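Local coordinates for protein omega transaminase (Pseudomonas sp., PDB 5LHA) that probably transfers amino groups between amines and carbonyl acceptors, as a PLP-dependent class-III aminotransferase of fold type I, at residues R136-A141 with N308-D313; R249-C254 with A285-C290; Q367-V372 with G379-K384. One frame throughout, in Å; residues are numbered along the deposited sequence.

Contacts 1 and 2 both lie against the sheet that holds strands 288-291 and 303-308, and they touch: Asn308 ND2 reaches Asp287 OD1, and Ile311 packs on Ile288. Contact 3 joins helical residues to the outermost strand, within this chain, of the other sheet, its centre about 42 Å from that of contact 1. Burial falls from contact 1, mostly buried, to contacts 2 and 3, each partly buried. The chemistry differs too: in contact 1 an aromatic ring joins two helices, with a hydrogen bond from an arginine to its hydroxyl; contact 2 is almost wholly polar, an arginine gripping a loop ahead of a strand; contact 3 mixes valine packing with an amide and a water.

Contact 1: residues R136-A141 with N308-D313; sequences RQYWIA and NQRIAD
Helix-on-helix packing beside the sheet that holds strands 260-264 and 303-308 of this fold type I enzyme brings the last turns of helix 124-141 against the start of helix 309-316. The axes of the two short segments cross at 62°, 9.9 Å apart, and Tyr138 spans the gap. With CG anti to the backbone N, its ring points across to the second helix and presents a face to Ile311: CD1 is 3.6 Å from Ile311 CA, and CG1 of Ile311 sits over that face, toward the rim, in a CH-pi contact 4.3 Å from the centroid. CG2 of the same isoleucine meets CD1 of Tyr138 at 3.9 Å.

The far end of the ring is polar. Arg310, its chain extended from CG to NE, crosses the tyrosine at about a right angle, and NE donates to Tyr138 OH at 2.9 Å in a nearly straight bond (169°). The hydroxyl lies in the guanidinium plane, while that plane is turned 71° from the ring. Trp139 packs against the tyrosine ring: CE2 of Tyr138 stands over the centre of the indole, and the indole CH2 is 4.0 Å from Arg310 NH2. The indole NE1 bonds to Ala226 O, and Arg310 NH2 to Gly258 O. At the helix start, Asn308 is the N-cap, its OD1 accepting from Ile311 N at 3.1 Å.

Leu260 of strand 260-264 lies against Tyr138, Trp139, Arg310 and Ile311, so the cluster rests on the sheet. Chemically, the ring offers carbon to the isoleucine and its oxygen to the arginine. Because the NE bond and the Gly258 carbonyl grip different nitrogens, the guanidinium is probably held against rotation, and its charge is likely to polarise the tyrosine O-H.

Contact 2: residues R249-C254 with A285-C290; sequences RLREVC and APDILC
Arg251 reaches from helix 246-256 to the loop just ahead of strand 288-291 and grips it at two points. NH1 donates to Ala285 O at 2.8 Å (154°), and the donor lies in the carbonyl plane, on a lone pair. NH2 donates to Asp287 OD2 at 2.9 Å in a salt bridge, with NH1 adding a weak bond to the same oxygen at 3.2 Å. OD2 is met on its syn side, 25° out of the carboxylate plane. Both acceptors sit at the edge of the guanidinium, near its plane, but the carboxylate itself stands across it, the two planes 85° apart. That makes this a one-oxygen grip and not a side-by-side pairing of both oxygens. Between the two bonds, NH1 passes 3.5 Å from Pro286 CA, and CD of the arginine lies 3.3 Å from Ala285 O.

The arginine gets there by bending. CG is anti to the backbone N, then turns at chi2 and chi3 fold the chain so that the guanidinium turns an edge to the loop. Asp255, one turn further along the helix, takes a second salt bridge from NH2 and helps fix its rotation, while Asp287 OD2 also accepts from Leu261 N. A leucine in place of Arg251 would probably leave Ala285 O without this donor and the Asp287 and Asp255 carboxylates without their shared positive mate.

Further out, helix 246-256 packs its Leu250 and Val253 on helix 202-220, Arg251 lies over Leu261 of strand 260-264, and strand 288-291 pairs with that strand through Ile288 and Cys290, whose side chains touch helix 124-141.

Contact 3: residues Q367-V372 with G379-K384; sequences QLQPLV and GEVRGK
Val381 points from strand 378-384 against residues 367-372, where helix 353-368 gives way to helix 370-374, and its two methyls meet different partners. CG1, anti to the backbone N (chi1 -179°), packs on Leu368 CB at 3.9 Å. CG2, anti to the carbonyl carbon, meets Val372 CG2 at 4.0 Å, the two side chains running antiparallel past one another. Val372 has the same first torsion, which sets its CG1 3.6 Å from Gly379 O and its CG2 against Glu380 CA.

Gln369 supplies the polar half. A bend at chi2 (-57°) folds its amide back over the strand, where NE2 donates to Val381 O at 3.1 Å. The donor comes from above the carbonyl plane, 37° out of it, rather than along a lone pair. OE1 accepts from a water that in turn accepts from Val381 N, so the amide meets Val381 O directly and Val381 N through the water; NE2 also makes a weak bond to Leu365 O.

Strand 378-384 is outermost in its sheet within this chain. Val381 also touches Ile388 and Leu390 of the neighbouring strand 387-393, while Leu368 rests on Leu432 of strand 429-432 and Leu450 of helix 440-457.

Contact 1: residues R136-A141 with N308-D313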
# COMPACT_ATOMS: atom_id res chain seq x y z
N ARG A 136 -0.07 10.41 -12.94
CA ARG A 136 -0.92 10.68 -11.79
C ARG A 136 -1.36 12.14 -11.76
O ARG A 136 -2.52 12.43 -11.46
CB ARG A 136 -0.18 10.33 -10.48
CG ARG A 136 0.11 8.85 -10.26
CD ARG A 136 -1.07 8.17 -9.58
NE ARG A 136 -0.81 6.78 -9.19
CZ ARG A 136 -0.45 6.36 -7.98
NH1 ARG A 136 -0.28 7.21 -6.98
NH2 ARG A 136 -0.27 5.07 -7.78
N GLN A 137 -0.45 13.07 -12.06
CA GLN A 137 -0.81 14.49 -12.01
C GLN A 137 -1.80 14.87 -13.11
O GLN A 137 -2.73 15.64 -12.86
CB GLN A 137 0.44 15.37 -12.12
CG GLN A 137 0.11 16.85 -12.13
CD GLN A 137 1.27 17.74 -11.75
OE1 GLN A 137 2.30 17.27 -11.28
NE2 GLN A 137 1.09 19.04 -11.95
N TYR A 138 -1.63 14.32 -14.31
CA TYR A 138 -2.57 14.58 -15.41
C TYR A 138 -4.01 14.31 -14.98
O TYR A 138 -4.90 15.12 -15.25
CB TYR A 138 -2.22 13.71 -16.62
CG TYR A 138 -3.34 13.64 -17.65
CD1 TYR A 138 -3.59 14.71 -18.50
CD2 TYR A 138 -4.16 12.52 -17.75
CE1 TYR A 138 -4.61 14.66 -19.45
CE2 TYR A 138 -5.19 12.47 -18.69
CZ TYR A 138 -5.40 13.55 -19.53
OH TYR A 138 -6.40 13.53 -20.47
N TRP A 139 -4.26 13.16 -14.37
CA TRP A 139 -5.63 12.81 -13.98
C TRP A 139 -6.14 13.72 -12.88
O TRP A 139 -7.33 14.09 -12.87
CB TRP A 139 -5.70 11.34 -13.58
CG TRP A 139 -5.59 10.43 -14.76
CD1 TRP A 139 -4.55 9.58 -15.05
CD2 TRP A 139 -6.54 10.27 -15.82
NE1 TRP A 139 -4.80 8.91 -16.23
CE2 TRP A 139 -6.01 9.31 -16.72
CE3 TRP A 139 -7.78 10.84 -16.10
CZ2 TRP A 139 -6.69 8.91 -17.86
CZ3 TRP A 139 -8.45 10.44 -17.24
CH2 TRP A 139 -7.91 9.47 -18.10
N ILE A 140 -5.28 14.10 -11.93
CA ILE A 140 -5.71 15.02 -10.88
C ILE A 140 -6.09 16.37 -11.47
O ILE A 140 -7.11 16.96 -11.10
CB ILE A 140 -4.62 15.15 -9.79
CG1 ILE A 140 -4.55 13.87 -8.96
CG2 ILE A 140 -4.88 16.34 -8.89
CD1 ILE A 140 -3.32 13.79 -8.10
N ALA A 141 -5.28 16.88 -12.41
CA ALA A 141 -5.63 18.13 -13.07
C ALA A 141 -6.89 18.00 -13.91
O ALA A 141 -7.66 18.96 -14.04
CB ALA A 141 -4.47 18.61 -13.94
N ASN A 308 2.26 14.54 -24.71
CA ASN A 308 1.55 15.06 -25.86
C ASN A 308 0.69 16.26 -25.45
O ASN A 308 0.58 16.62 -24.27
CB ASN A 308 0.73 13.95 -26.53
CG ASN A 308 -0.33 13.35 -25.61
OD1 ASN A 308 -0.55 13.81 -24.50
ND2 ASN A 308 -0.97 12.29 -26.08
N GLN A 309 0.09 16.90 -26.46
CA GLN A 309 -0.71 18.11 -26.25
C GLN A 309 -1.88 17.84 -25.31
O GLN A 309 -2.20 18.67 -24.46
CB GLN A 309 -1.22 18.64 -27.58
CG GLN A 309 -1.70 20.09 -27.56
CD GLN A 309 -0.57 21.11 -27.57
OE1 GLN A 309 0.26 21.12 -28.48
NE2 GLN A 309 -0.55 21.98 -26.57
N ARG A 310 -2.54 16.69 -25.47
CA ARG A 310 -3.62 16.29 -24.57
C ARG A 310 -3.21 16.45 -23.10
O ARG A 310 -3.84 17.19 -22.34
CB ARG A 310 -4.02 14.84 -24.86
CG ARG A 310 -4.98 14.24 -23.85
CD ARG A 310 -5.03 12.73 -23.98
NE ARG A 310 -5.80 12.11 -22.89
CZ ARG A 310 -6.17 10.83 -22.86
NH1 ARG A 310 -5.86 10.00 -23.85
NH2 ARG A 310 -6.86 10.37 -21.82
N ILE A 311 -2.14 15.76 -22.71
CA ILE A 311 -1.65 15.79 -21.33
C ILE A 311 -1.16 17.19 -20.96
O ILE A 311 -1.42 17.68 -19.85
CB ILE A 311 -0.55 14.73 -21.14
CG1 ILE A 311 -1.12 13.33 -21.32
CG2 ILE A 311 0.13 14.86 -19.77
CD1 ILE A 311 -0.07 12.27 -21.61
N ALA A 312 -0.40 17.82 -21.85
CA ALA A 312 0.17 19.13 -21.55
C ALA A 312 -0.92 20.16 -21.25
O ALA A 312 -0.81 20.94 -20.30
CB ALA A 312 1.05 19.59 -22.71
N ASP A 313 -1.97 20.17 -22.09
CA ASP A 313 -3.06 21.13 -21.93
C ASP A 313 -3.78 20.95 -20.60
O ASP A 313 -4.18 21.94 -19.97
CB ASP A 313 -4.05 20.95 -23.08
CG ASP A 313 -3.51 21.46 -24.39
OD1 ASP A 313 -2.52 22.22 -24.36
OD2 ASP A 313 -4.05 21.06 -25.44

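Contact 2: residues R249-C254 with A285-C290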
# COMPACT_ATOMS: atom_id res chain seq x y z
N ARG A 249 -3.67 -2.56 -31.56
CA ARG A 249 -4.82 -2.93 -30.75
C ARG A 249 -4.63 -2.57 -29.28
O ARG A 249 -5.61 -2.52 -28.53
CB ARG A 249 -5.11 -4.42 -30.89
CG ARG A 249 -5.50 -4.84 -32.30
CD ARG A 249 -5.98 -6.27 -32.33
NE ARG A 249 -7.11 -6.48 -31.42
CZ ARG A 249 -7.84 -7.59 -31.36
NH1 ARG A 249 -7.58 -8.61 -32.17
NH2 ARG A 249 -8.84 -7.67 -30.50
N LEU A 250 -3.39 -2.33 -28.86
CA LEU A 250 -3.13 -1.72 -27.56
C LEU A 250 -3.66 -0.29 -27.53
O LEU A 250 -4.43 0.08 -26.63
CB LEU A 250 -1.63 -1.74 -27.28
CG LEU A 250 -1.17 -1.87 -25.84
CD1 LEU A 250 -1.79 -3.09 -25.21
CD2 LEU A 250 0.35 -1.96 -25.82
N ARG A 251 -3.26 0.52 -28.52
CA ARG A 251 -3.74 1.89 -28.66
C ARG A 251 -5.26 1.96 -28.65
O ARG A 251 -5.85 2.84 -28.01
CB ARG A 251 -3.18 2.49 -29.95
CG ARG A 251 -3.57 3.93 -30.29
CD ARG A 251 -2.92 4.97 -29.39
NE ARG A 251 -3.68 5.24 -28.18
CZ ARG A 251 -3.28 6.09 -27.24
NH1 ARG A 251 -2.14 6.74 -27.38
NH2 ARG A 251 -4.02 6.29 -26.16
N GLU A 252 -5.92 1.06 -29.38
CA GLU A 252 -7.37 1.10 -29.48
C GLU A 252 -8.03 0.83 -28.13
O GLU A 252 -8.97 1.52 -27.74
CB GLU A 252 -7.86 0.09 -30.50
CG GLU A 252 -7.49 0.40 -31.93
CD GLU A 252 -7.67 -0.80 -32.83
OE1 GLU A 252 -8.09 -1.87 -32.33
OE2 GLU A 252 -7.39 -0.67 -34.04
N VAL A 253 -7.53 -0.18 -27.41
CA VAL A 253 -8.15 -0.55 -26.14
C VAL A 253 -7.99 0.56 -25.11
O VAL A 253 -8.92 0.87 -24.37
CB VAL A 253 -7.56 -1.89 -25.64
CG1 VAL A 253 -8.08 -2.21 -24.25
CG2 VAL A 253 -7.92 -3.01 -26.60
N CYS A 254 -6.81 1.18 -25.07
CA CYS A 254 -6.59 2.31 -24.16
C CYS A 254 -7.53 3.46 -24.49
O CYS A 254 -8.01 4.16 -23.58
CB CYS A 254 -5.13 2.77 -24.24
SG CYS A 254 -3.92 1.65 -23.49
N ALA A 285 0.77 6.16 -32.12
CA ALA A 285 1.13 7.34 -31.35
C ALA A 285 0.76 7.11 -29.89
O ALA A 285 -0.44 7.12 -29.56
CB ALA A 285 0.43 8.58 -31.89
N PRO A 286 1.71 6.89 -29.00
CA PRO A 286 1.40 6.80 -27.57
C PRO A 286 1.17 8.19 -26.98
O PRO A 286 1.36 9.21 -27.63
CB PRO A 286 2.64 6.14 -26.98
CG PRO A 286 3.74 6.55 -27.90
CD PRO A 286 3.14 6.65 -29.27
N ASP A 287 0.72 8.20 -25.72
CA ASP A 287 0.50 9.47 -25.04
C ASP A 287 1.79 10.04 -24.46
O ASP A 287 1.94 11.26 -24.40
CB ASP A 287 -0.55 9.31 -23.93
CG ASP A 287 -1.93 8.95 -24.46
OD1 ASP A 287 -2.64 9.85 -24.96
OD2 ASP A 287 -2.32 7.76 -24.38
N ILE A 288 2.71 9.18 -24.03
CA ILE A 288 3.96 9.57 -23.38
C ILE A 288 5.11 8.77 -23.96
O ILE A 288 4.96 7.57 -24.25
CB ILE A 288 3.88 9.37 -21.84
CG1 ILE A 288 2.75 10.20 -21.24
CG2 ILE A 288 5.22 9.72 -21.18
CD1 ILE A 288 2.49 9.92 -19.79
N LEU A 289 6.27 9.42 -24.15
CA LEU A 289 7.51 8.77 -24.55
C LEU A 289 8.53 8.87 -23.43
O LEU A 289 8.71 9.94 -22.84
CB LEU A 289 8.11 9.41 -25.80
CG LEU A 289 7.27 9.37 -27.07
CD1 LEU A 289 8.00 10.11 -28.18
CD2 LEU A 289 6.99 7.92 -27.44
N CYS A 290 9.20 7.75 -23.13
CA CYS A 290 10.35 7.68 -22.22
C CYS A 290 11.63 7.39 -23.01
O CYS A 290 11.72 6.37 -23.69
CB CYS A 290 10.12 6.62 -21.15
SG CYS A 290 8.66 6.83 -20.09

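Contact 3: residues Q367-V372 with G379-K384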
# COMPACT_ATOMS: atom_id res chain seq x y z
N GLN A 367 21.58 -14.61 -40.88
CA GLN A 367 22.79 -15.41 -40.77
C GLN A 367 22.83 -16.25 -39.49
O GLN A 367 23.61 -17.21 -39.42
CB GLN A 367 24.01 -14.49 -40.83
CG GLN A 367 24.21 -13.83 -42.17
CD GLN A 367 25.46 -12.97 -42.21
OE1 GLN A 367 25.39 -11.78 -42.52
NE2 GLN A 367 26.60 -13.56 -41.87
N LEU A 368 22.03 -15.90 -38.48
CA LEU A 368 22.01 -16.62 -37.21
C LEU A 368 21.04 -17.78 -37.18
O LEU A 368 21.13 -18.62 -36.27
CB LEU A 368 21.70 -15.63 -36.08
CG LEU A 368 22.83 -14.61 -35.83
CD1 LEU A 368 22.34 -13.40 -35.05
CD2 LEU A 368 24.00 -15.27 -35.12
N GLN A 369 20.11 -17.86 -38.13
CA GLN A 369 19.13 -18.94 -38.12
C GLN A 369 19.73 -20.34 -38.21
O GLN A 369 19.21 -21.24 -37.53
CB GLN A 369 18.10 -18.70 -39.22
CG GLN A 369 17.31 -17.43 -38.96
CD GLN A 369 16.62 -17.47 -37.61
OE1 GLN A 369 15.94 -18.43 -37.28
NE2 GLN A 369 16.83 -16.43 -36.80
N PRO A 370 20.76 -20.61 -39.03
CA PRO A 370 21.33 -21.97 -39.04
C PRO A 370 21.85 -22.45 -37.70
O PRO A 370 21.96 -23.67 -37.50
CB PRO A 370 22.47 -21.85 -40.06
CG PRO A 370 22.01 -20.80 -40.98
CD PRO A 370 21.31 -19.79 -40.11
N LEU A 371 22.14 -21.55 -36.76
CA LEU A 371 22.55 -21.96 -35.42
C LEU A 371 21.46 -22.78 -34.75
O LEU A 371 21.75 -23.68 -33.94
CB LEU A 371 22.91 -20.75 -34.56
CG LEU A 371 24.24 -20.03 -34.78
CD1 LEU A 371 24.32 -18.82 -33.85
CD2 LEU A 371 25.45 -20.94 -34.57
N VAL A 372 20.19 -22.46 -35.03
CA VAL A 372 19.08 -23.17 -34.40
C VAL A 372 19.13 -24.66 -34.72
O VAL A 372 18.96 -25.50 -33.83
CB VAL A 372 17.75 -22.54 -34.85
CG1 VAL A 372 16.58 -23.29 -34.22
CG2 VAL A 372 17.72 -21.07 -34.48
N GLY A 379 17.47 -22.54 -28.88
CA GLY A 379 16.04 -22.69 -29.06
C GLY A 379 15.46 -21.92 -30.23
O GLY A 379 14.86 -22.52 -31.13
N GLU A 380 15.66 -20.61 -30.24
CA GLU A 380 15.34 -19.78 -31.40
C GLU A 380 16.20 -18.52 -31.34
O GLU A 380 16.83 -18.22 -30.32
CB GLU A 380 13.85 -19.39 -31.46
CG GLU A 380 13.43 -18.35 -30.43
CD GLU A 380 12.14 -17.63 -30.82
OE1 GLU A 380 11.43 -18.08 -31.74
OE2 GLU A 380 11.83 -16.59 -30.20
N VAL A 381 16.24 -17.80 -32.46
CA VAL A 381 16.90 -16.50 -32.54
C VAL A 381 15.88 -15.50 -33.08
O VAL A 381 15.35 -15.69 -34.19
CB VAL A 381 18.15 -16.54 -33.44
CG1 VAL A 381 18.82 -15.18 -33.49
CG2 VAL A 381 19.12 -17.60 -32.94
N ARG A 382 15.61 -14.45 -32.31
CA ARG A 382 14.61 -13.45 -32.67
C ARG A 382 15.21 -12.06 -32.54
O ARG A 382 16.22 -11.85 -31.86
CB ARG A 382 13.38 -13.55 -31.77
CG ARG A 382 13.72 -13.82 -30.32
CD ARG A 382 12.53 -13.66 -29.41
NE ARG A 382 12.93 -13.69 -28.01
CZ ARG A 382 13.19 -14.81 -27.33
NH1 ARG A 382 13.08 -15.99 -27.92
NH2 ARG A 382 13.55 -14.75 -26.06
N GLY A 383 14.57 -11.11 -33.20
CA GLY A 383 15.09 -9.75 -33.20
C GLY A 383 14.30 -8.86 -34.13
O GLY A 383 13.46 -9.30 -34.91
N LYS A 384 14.61 -7.57 -34.02
CA LYS A 384 14.04 -6.54 -34.89
C LYS A 384 15.00 -5.36 -34.89
O LYS A 384 15.33 -4.83 -33.81
CB LYS A 384 12.66 -6.12 -34.40
CG LYS A 384 11.97 -5.15 -35.32
CD LYS A 384 10.60 -4.78 -34.81
CE LYS A 384 9.98 -3.68 -35.65
NZ LYS A 384 9.47 -4.17 -36.96
O HOH W 1 14.78 -19.30 -34.78